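Side-chain contacts in flagellar motor switch protein FliG (Helicobacter pylori 26695, PDB 5WUJ), which forms part of the flagellar switch complex, which contacts motor components that set the direction of flagellar rotation, and is required for flagellum synthesis and motility: residues I16-I21 and N51-Q56; E30-L35 and T41-Q46; E64-F69 and G79-R84; E85-T90 and K97-K102. All blocks are in the same frame, centred on the assembly; numbering follows the deposited sequence.

Contact 1: residues I16-I21 and N51-Q56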
loop_
_atom_site.group_PDB
_atom_site.type_symbol
_atom_site.label_atom_id
_atom_site.label_comp_id
_atom_site.label_asym_id
_atom_site.label_seq_id
_atom_site.Cartn_x
_atom_site.Cartn_y
_atom_site.Cartn_z
ATOM N N ILE B 16 2.930 3.125 -6.966
ATOM C CA ILE B 16 4.022 2.239 -6.568
ATOM C C ILE B 16 5.174 3.043 -5.981
ATOM O O ILE B 16 5.755 2.655 -4.966
ATOM C CB ILE B 16 4.465 1.378 -7.763
ATOM C CG1 ILE B 16 3.442 0.273 -8.031
ATOM C CG2 ILE B 16 5.856 0.808 -7.535
ATOM C CD1 ILE B 16 3.535 -0.312 -9.465
ATOM N N ALA B 17 5.510 4.189 -6.586
ATOM C CA ALA B 17 6.556 5.033 -6.013
ATOM C C ALA B 17 6.143 5.568 -4.649
ATOM O O ALA B 17 6.967 5.633 -3.722
ATOM C CB ALA B 17 6.882 6.189 -6.957
ATOM N N ILE B 18 4.866 5.938 -4.495
ATOM C CA ILE B 18 4.397 6.383 -3.185
ATOM C C ILE B 18 4.504 5.248 -2.168
ATOM O O ILE B 18 4.925 5.458 -1.023
ATOM C CB ILE B 18 2.964 6.948 -3.284
ATOM C CG1 ILE B 18 3.012 8.390 -3.809
ATOM C CG2 ILE B 18 2.273 6.935 -1.934
ATOM C CD1 ILE B 18 1.762 8.806 -4.564
ATOM N N LEU B 19 4.148 4.024 -2.565
ATOM C CA LEU B 19 4.388 2.892 -1.668
ATOM C C LEU B 19 5.873 2.780 -1.330
ATOM O O LEU B 19 6.242 2.637 -0.156
ATOM C CB LEU B 19 3.865 1.593 -2.297
ATOM C CG LEU B 19 3.999 0.272 -1.526
ATOM C CD1 LEU B 19 2.995 -0.691 -2.077
ATOM C CD2 LEU B 19 5.389 -0.345 -1.647
ATOM N N LEU B 20 6.749 2.864 -2.348
ATOM C CA LEU B 20 8.178 2.676 -2.097
ATOM C C LEU B 20 8.738 3.754 -1.176
ATOM O O LEU B 20 9.506 3.456 -0.251
ATOM C CB LEU B 20 8.947 2.640 -3.413
ATOM C CG LEU B 20 8.647 1.348 -4.172
ATOM C CD1 LEU B 20 9.220 1.389 -5.584
ATOM C CD2 LEU B 20 9.189 0.136 -3.393
ATOM N N ILE B 21 8.360 5.008 -1.406
ATOM C CA ILE B 21 8.776 6.089 -0.517
ATOM C C ILE B 21 8.465 5.732 0.934
ATOM O O ILE B 21 9.294 5.915 1.830
ATOM C CB ILE B 21 8.089 7.409 -0.926
ATOM C CG1 ILE B 21 8.606 7.938 -2.272
ATOM C CG2 ILE B 21 8.199 8.443 0.190
ATOM C CD1 ILE B 21 7.712 9.038 -2.899
ATOM N N ASN B 51 8.093 12.677 -3.620
ATOM C CA ASN B 51 8.613 12.925 -2.282
ATOM C C ASN B 51 7.787 14.005 -1.601
ATOM O O ASN B 51 7.550 15.073 -2.168
ATOM C CB ASN B 51 10.080 13.369 -2.350
ATOM C CG ASN B 51 11.021 12.412 -1.630
ATOM O OD1 ASN B 51 10.605 11.639 -0.765
ATOM N ND2 ASN B 51 12.305 12.466 -1.984
ATOM N N GLY B 52 7.337 13.720 -0.388
ATOM C CA GLY B 52 6.532 14.704 0.312
ATOM C C GLY B 52 5.067 14.748 -0.068
ATOM O O GLY B 52 4.398 15.742 0.220
ATOM N N THR B 53 4.543 13.703 -0.706
ATOM C CA THR B 53 3.096 13.566 -0.841
ATOM C C THR B 53 2.435 13.572 0.538
ATOM O O THR B 53 3.043 13.175 1.538
ATOM C CB THR B 53 2.776 12.275 -1.600
ATOM O OG1 THR B 53 3.303 12.369 -2.930
ATOM C CG2 THR B 53 1.269 11.995 -1.665
ATOM N N ASP B 54 1.197 14.077 0.596
ATOM C CA ASP B 54 0.397 14.020 1.817
ATOM C C ASP B 54 0.419 12.615 2.406
ATOM O O ASP B 54 0.333 11.619 1.681
ATOM C CB ASP B 54 -1.056 14.419 1.530
ATOM C CG ASP B 54 -1.234 15.914 1.324
ATOM O OD1 ASP B 54 -0.242 16.666 1.459
ATOM O OD2 ASP B 54 -2.371 16.335 1.013
ATOM N N LYS B 55 0.538 12.534 3.734
ATOM C CA LYS B 55 0.573 11.220 4.363
ATOM C C LYS B 55 -0.765 10.499 4.237
ATOM O O LYS B 55 -0.783 9.266 4.147
ATOM C CB LYS B 55 0.991 11.318 5.833
ATOM C CG LYS B 55 1.505 9.976 6.364
ATOM C CD LYS B 55 1.549 9.919 7.883
ATOM C CE LYS B 55 2.153 8.597 8.360
ATOM N NZ LYS B 55 2.312 8.526 9.844
ATOM N N GLN B 56 -1.884 11.238 4.219
ATOM C CA GLN B 56 -3.191 10.592 4.076
ATOM C C GLN B 56 -3.343 9.928 2.707
ATOM O O GLN B 56 -3.935 8.849 2.596
ATOM C CB GLN B 56 -4.320 11.601 4.310
ATOM C CG GLN B 56 -4.249 12.354 5.646
ATOM C CD GLN B 56 -3.642 13.744 5.506
ATOM O OE1 GLN B 56 -2.425 13.896 5.373
ATOM N NE2 GLN B 56 -4.490 14.767 5.537
#

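Contact 2: residues E30-L35 and T41-Q46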
loop_
_atom_site.group_PDB
_atom_site.type_symbol
_atom_site.label_atom_id
_atom_site.label_comp_id
_atom_site.label_asym_id
_atom_site.label_seq_id
_atom_site.Cartn_x
_atom_site.Cartn_y
_atom_site.Cartn_z
ATOM N N GLU B 30 15.918 -2.896 -2.549
ATOM C CA GLU B 30 15.771 -4.329 -2.807
ATOM C C GLU B 30 14.829 -4.593 -3.977
ATOM O O GLU B 30 15.051 -5.535 -4.752
ATOM C CB GLU B 30 15.276 -5.057 -1.558
ATOM C CG GLU B 30 16.018 -4.671 -0.296
ATOM C CD GLU B 30 16.510 -5.862 0.488
ATOM O OE1 GLU B 30 16.935 -5.667 1.648
ATOM O OE2 GLU B 30 16.470 -6.988 -0.054
ATOM N N ILE B 31 13.766 -3.786 -4.120
ATOM C CA ILE B 31 12.858 -3.949 -5.254
ATOM C C ILE B 31 13.541 -3.507 -6.542
ATOM O O ILE B 31 13.516 -4.222 -7.555
ATOM C CB ILE B 31 11.556 -3.159 -5.039
ATOM C CG1 ILE B 31 10.713 -3.732 -3.892
ATOM C CG2 ILE B 31 10.728 -3.199 -6.313
ATOM C CD1 ILE B 31 10.593 -5.226 -3.895
ATOM N N LEU B 32 14.164 -2.319 -6.513
ATOM C CA LEU B 32 14.758 -1.755 -7.724
ATOM C C LEU B 32 15.812 -2.678 -8.320
ATOM O O LEU B 32 15.934 -2.764 -9.549
ATOM C CB LEU B 32 15.380 -0.391 -7.442
ATOM C CG LEU B 32 14.501 0.748 -6.930
ATOM C CD1 LEU B 32 15.329 2.027 -6.819
ATOM C CD2 LEU B 32 13.279 0.989 -7.807
ATOM N N ARG B 33 16.562 -3.397 -7.477
ATOM C CA ARG B 33 17.600 -4.297 -7.973
ATOM C C ARG B 33 17.038 -5.487 -8.746
ATOM O O ARG B 33 17.813 -6.198 -9.391
ATOM C CB ARG B 33 18.483 -4.782 -6.805
ATOM C CG ARG B 33 19.394 -3.683 -6.212
ATOM C CD ARG B 33 20.489 -4.215 -5.274
ATOM N NE ARG B 33 19.964 -4.653 -3.982
ATOM C CZ ARG B 33 19.773 -3.857 -2.928
ATOM N NH1 ARG B 33 20.055 -2.559 -2.997
ATOM N NH2 ARG B 33 19.285 -4.362 -1.799
ATOM N N HIS B 34 15.726 -5.728 -8.698
ATOM C CA HIS B 34 15.100 -6.794 -9.466
ATOM C C HIS B 34 14.267 -6.277 -10.632
ATOM O O HIS B 34 13.639 -7.084 -11.329
ATOM C CB HIS B 34 14.229 -7.668 -8.552
ATOM C CG HIS B 34 15.020 -8.505 -7.598
ATOM N ND1 HIS B 34 15.328 -8.089 -6.319
ATOM C CD2 HIS B 34 15.591 -9.724 -7.740
ATOM C CE1 HIS B 34 16.045 -9.018 -5.715
ATOM N NE2 HIS B 34 16.215 -10.025 -6.554
ATOM N N LEU B 35 14.244 -4.968 -10.868
ATOM C CA LEU B 35 13.529 -4.396 -11.997
ATOM C C LEU B 35 14.476 -4.161 -13.168
ATOM O O LEU B 35 15.695 -4.066 -13.006
ATOM C CB LEU B 35 12.847 -3.081 -11.610
ATOM C CG LEU B 35 11.626 -3.235 -10.697
ATOM C CD1 LEU B 35 11.132 -1.870 -10.241
ATOM C CD2 LEU B 35 10.516 -4.022 -11.393
ATOM N N THR B 41 13.800 3.467 -14.230
ATOM C CA THR B 41 13.781 4.870 -14.631
ATOM C C THR B 41 12.450 5.525 -14.295
ATOM O O THR B 41 12.412 6.621 -13.724
ATOM C CB THR B 41 14.062 4.993 -16.129
ATOM O OG1 THR B 41 15.307 4.349 -16.426
ATOM C CG2 THR B 41 14.135 6.455 -16.521
ATOM N N GLU B 42 11.343 4.874 -14.668
ATOM C CA GLU B 42 10.024 5.445 -14.414
ATOM C C GLU B 42 9.747 5.554 -12.917
ATOM O O GLU B 42 9.257 6.586 -12.446
ATOM C CB GLU B 42 8.946 4.606 -15.105
ATOM C CG GLU B 42 7.537 5.179 -14.981
ATOM C CD GLU B 42 7.365 6.483 -15.742
ATOM O OE1 GLU B 42 6.484 7.280 -15.354
ATOM O OE2 GLU B 42 8.109 6.712 -16.724
ATOM N N ILE B 43 10.084 4.518 -12.149
ATOM C CA ILE B 43 9.747 4.529 -10.730
ATOM C C ILE B 43 10.630 5.518 -9.976
ATOM O O ILE B 43 10.142 6.298 -9.147
ATOM C CB ILE B 43 9.838 3.098 -10.164
ATOM C CG1 ILE B 43 8.637 2.291 -10.647
ATOM C CG2 ILE B 43 9.870 3.117 -8.641
ATOM C CD1 ILE B 43 8.571 0.884 -10.086
ATOM N N SER B 44 11.935 5.521 -10.275
ATOM C CA SER B 44 12.858 6.497 -9.695
ATOM C C SER B 44 12.393 7.921 -9.953
ATOM O O SER B 44 12.497 8.790 -9.074
ATOM C CB SER B 44 14.262 6.309 -10.281
ATOM O OG SER B 44 14.793 5.052 -9.911
ATOM N N LYS B 45 11.901 8.181 -11.164
ATOM C CA LYS B 45 11.434 9.517 -11.506
ATOM C C LYS B 45 10.279 9.943 -10.607
ATOM O O LYS B 45 10.227 11.093 -10.157
ATOM C CB LYS B 45 11.022 9.556 -12.975
ATOM C CG LYS B 45 10.540 10.903 -13.465
ATOM C CD LYS B 45 10.283 10.869 -14.969
ATOM C CE LYS B 45 8.867 11.313 -15.303
ATOM N NZ LYS B 45 7.933 10.164 -15.452
ATOM N N GLN B 46 9.346 9.028 -10.332
ATOM C CA GLN B 46 8.189 9.381 -9.518
ATOM C C GLN B 46 8.534 9.478 -8.033
ATOM O O GLN B 46 7.920 10.268 -7.308
ATOM C CB GLN B 46 7.069 8.366 -9.749
ATOM C CG GLN B 46 6.607 8.257 -11.197
ATOM C CD GLN B 46 6.069 9.573 -11.755
ATOM O OE1 GLN B 46 5.694 10.485 -11.004
ATOM N NE2 GLN B 46 6.018 9.672 -13.082
#

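Contact 3: residues E64-F69 and G79-R84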
loop_
_atom_site.group_PDB
_atom_site.type_symbol
_atom_site.label_atom_id
_atom_site.label_comp_id
_atom_site.label_asym_id
_atom_site.label_seq_id
_atom_site.Cartn_x
_atom_site.Cartn_y
_atom_site.Cartn_z
ATOM N N GLU B 64 -4.706 0.325 -0.331
ATOM C CA GLU B 64 -4.988 -0.304 -1.614
ATOM C C GLU B 64 -4.077 -1.508 -1.834
ATOM O O GLU B 64 -4.537 -2.587 -2.227
ATOM C CB GLU B 64 -4.828 0.730 -2.727
ATOM C CG GLU B 64 -5.201 0.264 -4.112
ATOM C CD GLU B 64 -5.160 1.404 -5.127
ATOM O OE1 GLU B 64 -4.906 1.126 -6.318
ATOM O OE2 GLU B 64 -5.375 2.577 -4.737
ATOM N N PHE B 65 -2.784 -1.353 -1.546
ATOM C CA PHE B 65 -1.856 -2.465 -1.732
ATOM C C PHE B 65 -2.039 -3.542 -0.671
ATOM O O PHE B 65 -1.857 -4.725 -0.970
ATOM C CB PHE B 65 -0.428 -1.956 -1.734
ATOM C CG PHE B 65 0.003 -1.472 -3.077
ATOM C CD1 PHE B 65 0.444 -2.367 -4.032
ATOM C CD2 PHE B 65 -0.064 -0.127 -3.396
ATOM C CE1 PHE B 65 0.828 -1.925 -5.295
ATOM C CE2 PHE B 65 0.330 0.321 -4.657
ATOM C CZ PHE B 65 0.762 -0.577 -5.601
ATOM N N PHE B 66 -2.410 -3.154 0.559
ATOM C CA PHE B 66 -2.764 -4.137 1.580
ATOM C C PHE B 66 -3.861 -5.072 1.077
ATOM O O PHE B 66 -3.766 -6.297 1.231
ATOM C CB PHE B 66 -3.209 -3.420 2.864
ATOM C CG PHE B 66 -3.298 -4.311 4.057
ATOM C CD1 PHE B 66 -2.159 -4.949 4.550
ATOM C CD2 PHE B 66 -4.509 -4.527 4.684
ATOM C CE1 PHE B 66 -2.239 -5.780 5.666
ATOM C CE2 PHE B 66 -4.606 -5.360 5.793
ATOM C CZ PHE B 66 -3.468 -5.988 6.289
ATOM N N ALA B 67 -4.896 -4.519 0.442
ATOM C CA ALA B 67 -5.971 -5.372 -0.053
ATOM C C ALA B 67 -5.482 -6.286 -1.174
ATOM O O ALA B 67 -5.887 -7.450 -1.251
ATOM C CB ALA B 67 -7.144 -4.516 -0.510
ATOM N N ILE B 68 -4.594 -5.784 -2.035
ATOM C CA ILE B 68 -4.027 -6.612 -3.105
ATOM C C ILE B 68 -3.237 -7.785 -2.526
ATOM O O ILE B 68 -3.376 -8.935 -2.968
ATOM C CB ILE B 68 -3.143 -5.746 -4.023
ATOM C CG1 ILE B 68 -4.006 -4.786 -4.843
ATOM C CG2 ILE B 68 -2.269 -6.620 -4.909
ATOM C CD1 ILE B 68 -3.212 -3.719 -5.558
ATOM N N PHE B 69 -2.377 -7.510 -1.542
ATOM C CA PHE B 69 -1.572 -8.568 -0.951
ATOM C C PHE B 69 -2.427 -9.551 -0.153
ATOM O O PHE B 69 -2.119 -10.749 -0.117
ATOM C CB PHE B 69 -0.483 -7.953 -0.081
ATOM C CG PHE B 69 0.522 -7.145 -0.848
ATOM C CD1 PHE B 69 0.795 -7.427 -2.171
ATOM C CD2 PHE B 69 1.213 -6.116 -0.242
ATOM C CE1 PHE B 69 1.729 -6.684 -2.877
ATOM C CE2 PHE B 69 2.153 -5.370 -0.947
ATOM C CZ PHE B 69 2.414 -5.661 -2.268
ATOM N N GLY B 79 -5.597 -10.128 9.464
ATOM C CA GLY B 79 -6.963 -10.209 8.974
ATOM C C GLY B 79 -7.924 -9.262 9.673
ATOM O O GLY B 79 -8.860 -8.752 9.048
ATOM N N LEU B 80 -7.702 -8.998 10.969
ATOM C CA LEU B 80 -8.587 -8.098 11.709
ATOM C C LEU B 80 -8.581 -6.696 11.101
ATOM O O LEU B 80 -9.640 -6.096 10.881
ATOM C CB LEU B 80 -8.167 -8.056 13.183
ATOM C CG LEU B 80 -9.198 -7.916 14.299
ATOM C CD1 LEU B 80 -10.384 -8.869 14.103
ATOM C CD2 LEU B 80 -8.540 -8.148 15.665
ATOM N N GLU B 81 -7.388 -6.156 10.823
ATOM C CA GLU B 81 -7.268 -4.836 10.211
ATOM C C GLU B 81 -7.810 -4.828 8.789
ATOM O O GLU B 81 -8.365 -3.816 8.336
ATOM C CB GLU B 81 -5.796 -4.408 10.220
ATOM C CG GLU B 81 -5.446 -3.130 9.458
ATOM C CD GLU B 81 -6.281 -1.913 9.864
ATOM O OE1 GLU B 81 -6.446 -1.001 9.020
ATOM O OE2 GLU B 81 -6.758 -1.849 11.022
ATOM N N TYR B 82 -7.643 -5.936 8.064
ATOM C CA TYR B 82 -8.228 -6.037 6.737
ATOM C C TYR B 82 -9.753 -6.002 6.814
ATOM O O TYR B 82 -10.413 -5.274 6.055
ATOM C CB TYR B 82 -7.740 -7.321 6.049
ATOM C CG TYR B 82 -8.342 -7.518 4.681
ATOM C CD1 TYR B 82 -8.187 -6.553 3.688
ATOM C CD2 TYR B 82 -9.083 -8.655 4.380
ATOM C CE1 TYR B 82 -8.741 -6.724 2.425
ATOM C CE2 TYR B 82 -9.636 -8.831 3.123
ATOM C CZ TYR B 82 -9.462 -7.863 2.152
ATOM O OH TYR B 82 -10.018 -8.034 0.907
ATOM N N ALA B 83 -10.332 -6.802 7.715
ATOM C CA ALA B 83 -11.776 -6.735 7.956
ATOM C C ALA B 83 -12.214 -5.319 8.312
ATOM O O ALA B 83 -13.211 -4.809 7.780
ATOM C CB ALA B 83 -12.161 -7.704 9.073
ATOM N N ARG B 84 -11.467 -4.668 9.206
ATOM C CA ARG B 84 -11.814 -3.319 9.645
ATOM C C ARG B 84 -11.865 -2.350 8.467
ATOM O O ARG B 84 -12.781 -1.523 8.373
ATOM C CB ARG B 84 -10.796 -2.864 10.693
ATOM C CG ARG B 84 -11.181 -1.661 11.529
ATOM C CD ARG B 84 -10.039 -1.313 12.496
ATOM N NE ARG B 84 -9.997 -2.200 13.662
ATOM C CZ ARG B 84 -8.999 -3.041 13.959
ATOM N NH1 ARG B 84 -7.924 -3.134 13.179
ATOM N NH2 ARG B 84 -9.075 -3.802 15.052
#

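Contact 4: residues E85-T90 and K97-K102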
loop_
_atom_site.group_PDB
_atom_site.type_symbol
_atom_site.label_atom_id
_atom_site.label_comp_id
_atom_site.label_asym_id
_atom_site.label_seq_id
_atom_site.Cartn_x
_atom_site.Cartn_y
_atom_site.Cartn_z
ATOM N N GLU B 85 -10.891 -2.442 7.554
ATOM C CA GLU B 85 -10.895 -1.594 6.362
ATOM C C GLU B 85 -12.047 -1.948 5.432
ATOM O O GLU B 85 -12.724 -1.056 4.905
ATOM C CB GLU B 85 -9.571 -1.728 5.611
ATOM C CG GLU B 85 -8.373 -1.206 6.376
ATOM C CD GLU B 85 -7.045 -1.555 5.704
ATOM O OE1 GLU B 85 -7.054 -1.999 4.534
ATOM O OE2 GLU B 85 -5.993 -1.392 6.353
ATOM N N LEU B 86 -12.275 -3.245 5.217
ATOM C CA LEU B 86 -13.370 -3.687 4.357
ATOM C C LEU B 86 -14.727 -3.217 4.887
ATOM O O LEU B 86 -15.544 -2.664 4.137
ATOM C CB LEU B 86 -13.344 -5.207 4.248
ATOM C CG LEU B 86 -14.490 -5.855 3.473
ATOM C CD1 LEU B 86 -14.442 -5.422 2.011
ATOM C CD2 LEU B 86 -14.420 -7.376 3.583
ATOM N N LEU B 87 -14.998 -3.463 6.173
ATOM C CA LEU B 87 -16.307 -3.126 6.732
ATOM C C LEU B 87 -16.519 -1.619 6.777
ATOM O O LEU B 87 -17.640 -1.140 6.569
ATOM C CB LEU B 87 -16.449 -3.728 8.124
ATOM C CG LEU B 87 -16.450 -5.253 8.078
ATOM C CD1 LEU B 87 -16.016 -5.864 9.404
ATOM C CD2 LEU B 87 -17.818 -5.778 7.657
ATOM N N THR B 88 -15.454 -0.860 7.015
ATOM C CA THR B 88 -15.571 0.591 6.977
ATOM C C THR B 88 -15.917 1.079 5.574
ATOM O O THR B 88 -16.722 2.000 5.407
ATOM C CB THR B 88 -14.267 1.216 7.478
ATOM O OG1 THR B 88 -14.049 0.807 8.834
ATOM C CG2 THR B 88 -14.325 2.727 7.404
ATOM N N ARG B 89 -15.322 0.476 4.549
ATOM C CA ARG B 89 -15.668 0.878 3.190
ATOM C C ARG B 89 -17.105 0.502 2.853
ATOM O O ARG B 89 -17.813 1.264 2.188
ATOM C CB ARG B 89 -14.707 0.246 2.187
ATOM C CG ARG B 89 -13.360 0.930 2.120
ATOM C CD ARG B 89 -12.637 0.580 0.828
ATOM N NE ARG B 89 -12.342 -0.847 0.740
ATOM C CZ ARG B 89 -11.261 -1.424 1.260
ATOM N NH1 ARG B 89 -10.358 -0.695 1.909
ATOM N NH2 ARG B 89 -11.082 -2.732 1.128
ATOM N N THR B 90 -17.562 -0.659 3.320
ATOM C CA THR B 90 -18.858 -1.155 2.894
ATOM C C THR B 90 -19.993 -0.708 3.806
ATOM O O THR B 90 -21.098 -0.454 3.319
ATOM C CB THR B 90 -18.817 -2.682 2.791
ATOM O OG1 THR B 90 -18.235 -3.232 3.976
ATOM C CG2 THR B 90 -17.956 -3.085 1.595
ATOM N N LYS B 97 -17.844 -0.731 13.281
ATOM C CA LYS B 97 -17.309 -0.961 14.619
ATOM C C LYS B 97 -18.157 -1.975 15.385
ATOM O O LYS B 97 -17.624 -2.812 16.122
ATOM C CB LYS B 97 -17.186 0.362 15.384
ATOM C CG LYS B 97 -17.053 0.174 16.876
ATOM C CD LYS B 97 -15.724 0.696 17.399
ATOM C CE LYS B 97 -15.330 0.014 18.707
ATOM N NZ LYS B 97 -13.859 -0.229 18.812
ATOM N N LYS B 98 -19.479 -1.943 15.208
ATOM C CA LYS B 98 -20.298 -2.928 15.908
ATOM C C LYS B 98 -20.062 -4.325 15.352
ATOM O O LYS B 98 -20.011 -5.301 16.112
ATOM C CB LYS B 98 -21.785 -2.538 15.869
ATOM C CG LYS B 98 -22.006 -1.062 16.199
ATOM C CD LYS B 98 -23.414 -0.562 15.903
ATOM C CE LYS B 98 -24.489 -1.534 16.329
ATOM N NZ LYS B 98 -25.716 -0.792 16.724
ATOM N N VAL B 99 -19.881 -4.443 14.030
ATOM C CA VAL B 99 -19.426 -5.714 13.467
ATOM C C VAL B 99 -18.050 -6.075 14.021
ATOM O O VAL B 99 -17.818 -7.207 14.466
ATOM C CB VAL B 99 -19.410 -5.663 11.932
ATOM C CG1 VAL B 99 -18.729 -6.918 11.370
ATOM C CG2 VAL B 99 -20.842 -5.540 11.402
ATOM N N MET B 100 -17.133 -5.103 14.036
ATOM C CA MET B 100 -15.770 -5.390 14.471
ATOM C C MET B 100 -15.731 -5.911 15.904
ATOM O O MET B 100 -15.010 -6.872 16.200
ATOM C CB MET B 100 -14.889 -4.151 14.324
ATOM C CG MET B 100 -14.528 -3.884 12.876
ATOM S SD MET B 100 -13.598 -5.248 12.150
ATOM C CE MET B 100 -12.282 -5.397 13.370
ATOM N N ASP B 101 -16.512 -5.308 16.803
ATOM C CA ASP B 101 -16.568 -5.810 18.173
ATOM C C ASP B 101 -17.052 -7.257 18.209
ATOM O O ASP B 101 -16.466 -8.097 18.901
ATOM C CB ASP B 101 -17.453 -4.914 19.039
ATOM C CG ASP B 101 -16.838 -3.545 19.280
ATOM O OD1 ASP B 101 -15.591 -3.430 19.281
ATOM O OD2 ASP B 101 -17.611 -2.593 19.497
ATOM N N LYS B 102 -18.107 -7.576 17.452
ATOM C CA LYS B 102 -18.545 -8.968 17.392
ATOM C C LYS B 102 -17.513 -9.842 16.691
ATOM O O LYS B 102 -17.391 -11.029 17.014
ATOM C CB LYS B 102 -19.909 -9.084 16.698
ATOM C CG LYS B 102 -21.085 -8.703 17.582
ATOM C CD LYS B 102 -22.181 -9.762 17.551
ATOM C CE LYS B 102 -23.346 -9.374 18.457
ATOM N NZ LYS B 102 -24.259 -10.510 18.800
#

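Contact 1: residues I16-I21 and N51-Q56
Ile-18 and Ile-21, on helix 12-23, meet the linker that leads into helix 55-71. The CA atoms of Ile-21 and Asn-51 are 7.1 Å apart. Ile-18 CA and Thr-53 CA are 7.7 Å apart. Residues 16-21 are helical throughout, whereas 51-54 run as a loop and Asp-54 takes the N-cap position of the next helix. Gly-52 has a positive phi (81°), a backbone shape that suits glycine. No hydrogen bond joins the two segments.

The contact is made by two separate pairs. CB of Ile-21 points at the linker, and its CD1 rests on backbone rather than side chain, 3.7 Å from Asn-51 N and 4.0 Å from Asn-51 CA. Asn-51 starts out in the other direction, but its amide turns back (chi1 -118°). Its OD1 thereby comes to 4.1 Å from CG2 of Ile-21, the branch that lies anti to the backbone N. Further along, Ile-18 and Thr-53 cross at about a right angle. Ile-18 CG1 meets Thr-53 OG1 at 4.1 Å. This is van der Waals contact; the hydroxyl is hydrogen-bonded to Leu-50 O. The Asn-51 side chain also lies next to a bound glycerol, probably from the crystallisation liquor.

This is structural packing within the all-helical N-terminal domain of FliG. The linker passes helix 12-23 on its way from helix 37-50 to helix 55-71. The same helix packs on both: Ala-17 touches Gln-46 and Ile-47 of helix 37-50, while Leu-19 touches Leu-62 and Phe-65 of helix 55-71.

Contact 2: residues E30-L35 and T41-Q46
Leu-32 and Leu-35 both meet Ile-43, and this apolar packing is the core of the contact. The two branches of Ile-43 divide the work. CG2 takes Leu-32, with CD2 of that leucine 4.1 Å from Ile-43 CG2, and the two side chains are inclined to each other. CD1 takes Leu-35, with Leu-35 CD1 3.8 Å from Ile-43 CD1, and here they cross at about a right angle. The longer arm of Ile-43 reaches Leu-35 because CG1 sits beside the backbone N (chi1 -74°) and the chain then runs out extended. The other methyl of Leu-32, CD1, lies 4.4 Å from Ser-44 OG. That hydroxyl is hydrogen-bonded to Ile-40 O.

The packing joins two consecutive helices of the N-terminal domain, 25-32 and 37-50. A type I beta turn from Leu-32 to Leu-35 leads out of the first, and it places both leucines on the same partner.

Polar interactions stay within each segment. His-34 ND1 donates to Glu-30 O at 3.0 Å. The acceptor lies in the ring plane. ND1 sits almost in line with the C=O bond, and the bond helps hold the rotation of the imidazole. On helix 37-50, Glu-42 OE1 forms a salt bridge with Lys-45 NZ at 3.2 Å and receives a weak hydrogen bond from Gln-46 NE2. Ile-43 also packs on Ile-16 and Leu-20 of helix 12-23. Leu-35 touches a basic side chain of another protein's chain.

Contact 3: residues E64-F69 and G79-R84
Phe-66 and Ala-67 pack on Tyr-82 in an apolar contact between helix 55-71 and helix 79-91. The axes of the two segments approach to 10.9 Å, and their directions differ by 121°. Phe-66 CE2 lies 3.7 Å from Tyr-82 CB and 3.8 Å from Tyr-82 CA. The phenyl ring therefore meets the base of the tyrosine most closely, and Tyr-82 N lies in plane at the phenyl edge. The tyrosine ring reaches back across the gap: its CE1 sits 4.0 Å from both CA and CB of Ala-67. It gets there because CG is anti to the backbone N (chi1 178°).

Within the N-terminal domain of FliG this contact joins the long helix 55-71 to the C-terminal pair of helices. Phe-66 also packs on Ile-75 in the intervening loop.

Beside the aromatic groups, Glu-81 brings CG near Phe-66 CE2. Arg-84 NH1 bridges to Glu-81 OE2 at 2.8 Å, reaching it on the anti side, with the oxygen close to the guanidinium plane. A basic side chain of another protein's chain pairs with the same oxygen. Glu-81 OE1 lies close to Glu-85 OE2, a like-charge approach that may raise the pKa of one of them.

Contact 4: residues E85-T90 and K97-K102
Leu-87 reaches across from helix 79-91 to Val-99 and Met-100 of helix 93-104. The CA atoms of Leu-87 and Val-99 are 7.9 Å apart. CB of Leu-87 points toward the opposing helix. CG follows beside the backbone N, opposite the carbonyl carbon (chi1 -65°), and splits into two methyls. CD1 does most of the touching. It lies 3.5 Å from Val-99 CG1 and 3.7 Å from Met-100 SD, wedged between the two residues. CD2 reaches the same valine methyl, 4.0 Å from Val-99 CG1. Leu-87 and Val-99 cross at about a right angle.

The methionine meets this methyl with its sulfur and not with its terminal carbon. Its chain is bent at both chi2 and chi3 (-61° and -53°), which folds CE away from an extended course. Beyond the segments, Leu-87 also packs on Ala-96 and Leu-103, and Met-100 packs on Leu-80 and Arg-84. Helices 79-91 and 93-104 follow each other after a very short connection and form a helical hairpin at the C-terminal end of this domain fragment.

The polar interactions named here stay within one helix. Leu-86 O accepts from both Thr-90 N and Thr-90 OG1, the latter at 2.8 Å from above the carbonyl plane. Lys-97 NZ and Asp-101 OD1 make only a long ion pair. With no hydrogen bond or salt bridge between the segments, this contact depends on shape fit and the burial of methyl groups and sulfur.

How the contacts relate
From the N terminus, helix 12-23 opens contact 1, which closes only when the chain reaches 51-56. Contact 2 lies wholly within that span and closes a much shorter loop between helices 25-32 and 37-50. Contacts 1 and 2 touch through helices 12-23 and 37-50, so they share one core. Contact 3 follows in series: helix 55-71, which begins in contact 1, turns back through a loop to helix 79-91. Phe-65 touches Ile-16, linking contacts 1 and 3. Contact 4 then closes the last short loop, and its Glu-85 packs on Phe-66 of contact 3. No loops cross. Contacts 2 and 4 lie far apart, their centres about 36 Å from each other.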